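6-phosphogluconate dehydrogenase, NAD-binding (Mycolicibacterium smegmatis MC2 155, PDB 6SMT) reduces imines with S-enantioselectivity, probably drawing its hydride from bound NADPH. Local coordinates at residues S235-S240 with D282-R287. Numbering follows the deposited sequence.
Sequences SDASAS and DDEISR. With NDP (NADPH dihydro-nicotinamide-adenine-dinucleotide phosphate), chain F.
With CG of Glu284 turned anti to the backbone N (chi1 -172°) and the chain bent at chi2, the carboxylate is brought up to the loop at Ala237-Ala239 and offers OE1 to two successive amides. Ser238 N reaches Glu284 OE1 at 2.8 Å, nearly along the C-O axis, but the hydrogen bond is bent, 131° at the hydrogen. Ala239 N lies 3.1 Å from the same Glu284 OE1, on the syn side and tilted out of the carboxylate plane, yet its bond is straighter (166°). The two bonds hold successive peptide groups on either side of Ser238 CA. Ser238 O accepts a hydrogen bond from the carboxamide N7N of NADPH at 2.8 Å, consistent with Glu284 positioning this carbonyl from the second shell. Ala237 CB packs 3.6 Å from Asp282 O, and a water bridges Ala237 N to Asp282 O. A weak bond from Ile285 N to Ala239 O (3.4 Å) and a CA-H...O contact from Ser240 CA to Asp283 O (3.2 Å) accompany the single backbone bridge, Ser240 with Glu284. Ile285 also packs on Trp184 of the second subunit. Within the reductive aminase-like C-terminal domain, the contact ties the loop after helix 263-280 to that between helices 204-231 and 241-257, the latter N-capped by Ser240, whose OG bonds Ser243 N and Ser242 OG.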
loop_
_atom_site.group_PDB
_atom_site.type_symbol
_atom_site.label_atom_id
_atom_site.label_comp_id
_atom_site.label_asym_id
_atom_site.label_seq_id
_atom_site.Cartn_x
_atom_site.Cartn_y
_atom_site.Cartn_z
ATOM N N SER B 235 -17.050 -2.172 15.550
ATOM C CA SER B 235 -17.135 -3.298 16.484
ATOM C C SER B 235 -17.001 -4.665 15.807
ATOM O O SER B 235 -16.807 -4.745 14.597
ATOM C CB SER B 235 -18.501 -3.187 17.202
ATOM O OG SER B 235 -19.514 -2.973 16.216
ATOM N N ASP B 236 -17.028 -5.753 16.593
ATOM C CA ASP B 236 -16.885 -7.142 16.074
ATOM C C ASP B 236 -15.625 -7.219 15.193
ATOM O O ASP B 236 -15.672 -7.696 14.094
ATOM C CB ASP B 236 -18.119 -7.589 15.314
ATOM C CG ASP B 236 -19.367 -7.578 16.232
ATOM O OD1 ASP B 236 -19.268 -8.142 17.322
ATOM O OD2 ASP B 236 -20.418 -6.922 15.879
ATOM N N ALA B 237 -14.503 -6.811 15.796
ATOM C CA ALA B 237 -13.218 -6.771 15.087
ATOM C C ALA B 237 -12.674 -8.156 14.804
ATOM O O ALA B 237 -12.769 -9.007 15.708
ATOM C CB ALA B 237 -12.172 -6.058 15.907
ATOM N N SER B 238 -12.132 -8.349 13.638
ATOM C CA SER B 238 -11.287 -9.552 13.379
ATOM C C SER B 238 -9.810 -9.178 13.551
ATOM O O SER B 238 -8.985 -10.124 13.499
ATOM C CB SER B 238 -11.486 -10.124 12.015
ATOM O OG SER B 238 -11.074 -9.200 11.000
ATOM N N ALA B 239 -9.471 -7.911 13.602
ATOM C CA ALA B 239 -8.072 -7.483 13.881
ATOM C C ALA B 239 -8.195 -6.151 14.662
ATOM O O ALA B 239 -8.616 -5.131 14.081
ATOM C CB ALA B 239 -7.289 -7.298 12.620
ATOM N N SER B 240 -7.804 -6.195 15.909
ATOM C CA SER B 240 -8.085 -5.065 16.819
ATOM C C SER B 240 -6.971 -4.020 16.790
ATOM O O SER B 240 -5.760 -4.274 16.497
ATOM C CB SER B 240 -8.303 -5.484 18.188
ATOM O OG SER B 240 -7.066 -5.880 18.821
ATOM N N ASP B 282 -10.373 -2.230 21.480
ATOM C CA ASP B 282 -10.999 -3.466 21.019
ATOM C C ASP B 282 -11.597 -3.295 19.641
ATOM O O ASP B 282 -12.029 -4.342 19.075
ATOM C CB ASP B 282 -12.183 -3.881 21.908
ATOM C CG ASP B 282 -11.864 -4.129 23.344
ATOM O OD1 ASP B 282 -10.721 -4.446 23.638
ATOM O OD2 ASP B 282 -12.844 -4.009 24.160
ATOM N N ASP B 283 -11.643 -2.100 19.080
ATOM C CA ASP B 283 -12.303 -1.890 17.791
ATOM C C ASP B 283 -11.418 -2.365 16.620
ATOM O O ASP B 283 -10.208 -2.653 16.819
ATOM C CB ASP B 283 -12.569 -0.412 17.567
ATOM C CG ASP B 283 -13.744 0.154 18.326
ATOM O OD1 ASP B 283 -14.434 -0.636 18.966
ATOM O OD2 ASP B 283 -13.933 1.371 18.211
ATOM N N GLU B 284 -12.070 -2.568 15.484
ATOM C CA GLU B 284 -11.368 -2.842 14.221
ATOM C C GLU B 284 -10.444 -1.677 13.876
ATOM O O GLU B 284 -10.696 -0.496 14.177
ATOM C CB GLU B 284 -12.442 -3.141 13.168
ATOM C CG GLU B 284 -11.901 -3.629 11.834
ATOM C CD GLU B 284 -11.368 -5.018 11.704
ATOM O OE1 GLU B 284 -11.533 -5.780 12.613
ATOM O OE2 GLU B 284 -10.849 -5.290 10.599
ATOM N N ILE B 285 -9.423 -1.981 13.069
ATOM C CA ILE B 285 -8.431 -1.002 12.629
ATOM C C ILE B 285 -9.032 0.080 11.766
ATOM O O ILE B 285 -8.398 1.136 11.588
ATOM C CB ILE B 285 -7.194 -1.795 12.048
ATOM C CG1 ILE B 285 -7.584 -2.806 11.009
ATOM C CG2 ILE B 285 -6.396 -2.521 13.158
ATOM C CD1 ILE B 285 -7.987 -2.156 9.751
ATOM N N SER B 286 -10.276 -0.015 11.287
ATOM C CA SER B 286 -11.049 1.046 10.633
ATOM C C SER B 286 -11.211 2.298 11.499
ATOM O O SER B 286 -11.353 3.391 11.020
ATOM C CB SER B 286 -12.392 0.504 10.218
ATOM O OG SER B 286 -13.047 -0.076 11.353
ATOM N N ARG B 287 -11.108 2.183 12.807
ATOM C CA ARG B 287 -11.250 3.331 13.709
ATOM C C ARG B 287 -10.016 4.202 13.695
ATOM O O ARG B 287 -10.110 5.359 14.091
ATOM C CB ARG B 287 -11.414 2.773 15.120
ATOM C CG ARG B 287 -11.580 3.789 16.224
ATOM C CD ARG B 287 -12.861 4.503 16.193
ATOM N NE ARG B 287 -13.911 3.743 16.814
ATOM C CZ ARG B 287 -15.149 4.189 17.095
ATOM N NH1 ARG B 287 -15.546 5.386 16.666
ATOM N NH2 ARG B 287 -15.981 3.373 17.732
HETATM P PA NDP F . -4.574 -10.370 19.402
HETATM O O1A NDP F . -3.308 -10.077 18.725
HETATM O O2A NDP F . -5.503 -9.265 19.764
HETATM O O5B NDP F . -4.246 -11.179 20.700
HETATM C C5B NDP F . -5.337 -11.556 21.612
HETATM C C4B NDP F . -5.028 -12.876 22.246
HETATM O O4B NDP F . -3.805 -12.787 23.039
HETATM C C3B NDP F . -6.139 -13.325 23.224
HETATM O O3B NDP F . -6.195 -14.742 23.218
HETATM C C2B NDP F . -5.601 -12.789 24.542
HETATM O O2B NDP F . -6.121 -13.380 25.700
HETATM C C1B NDP F . -4.140 -13.171 24.353
HETATM N N9A NDP F . -3.222 -12.537 25.279
HETATM C C8A NDP F . -2.885 -11.198 25.352
HETATM N N7A NDP F . -2.039 -10.944 26.344
HETATM C C5A NDP F . -1.899 -12.136 27.002
HETATM C C6A NDP F . -1.175 -12.566 28.146
HETATM N N6A NDP F . -0.371 -11.748 28.839
HETATM N N1A NDP F . -1.297 -13.841 28.533
HETATM C C2A NDP F . -2.085 -14.672 27.836
HETATM N N3A NDP F . -2.754 -14.410 26.717
HETATM C C4A NDP F . -2.639 -13.139 26.360
HETATM O O3 NDP F . -5.465 -11.482 18.631
HETATM P PN NDP F . -5.574 -12.081 17.179
HETATM O O1N NDP F . -6.308 -13.350 17.321
HETATM O O2N NDP F . -6.114 -11.017 16.310
HETATM O O5D NDP F . -4.097 -12.291 16.708
HETATM C C5D NDP F . -3.233 -13.269 17.357
HETATM C C4D NDP F . -1.893 -13.219 16.672
HETATM O O4D NDP F . -2.083 -13.587 15.273
HETATM C C3D NDP F . -1.216 -11.856 16.667
HETATM O O3D NDP F . 0.173 -11.973 16.979
HETATM C C2D NDP F . -1.498 -11.313 15.285
HETATM O O2D NDP F . -0.520 -10.405 14.790
HETATM C C1D NDP F . -1.508 -12.609 14.460
HETATM N N1N NDP F . -2.305 -12.466 13.224
HETATM C C2N NDP F . -3.614 -12.068 13.281
HETATM C C3N NDP F . -4.354 -11.890 12.142
HETATM C C7N NDP F . -5.736 -11.423 12.212
HETATM O O7N NDP F . -6.302 -11.236 11.101
HETATM N N7N NDP F . -6.423 -11.243 13.325
HETATM C C4N NDP F . -3.708 -12.076 10.835
HETATM C C5N NDP F . -2.379 -12.555 10.874
HETATM C C6N NDP F . -1.729 -12.741 12.010
HETATM P P2B NDP F . -7.557 -12.801 26.250
HETATM O O1X NDP F . -8.643 -13.354 25.336
HETATM O O2X NDP F . -7.618 -13.337 27.626
HETATM O O3X NDP F . -7.493 -11.277 26.205
HETATM O O HOH W 1 -14.454 -5.431 18.473
#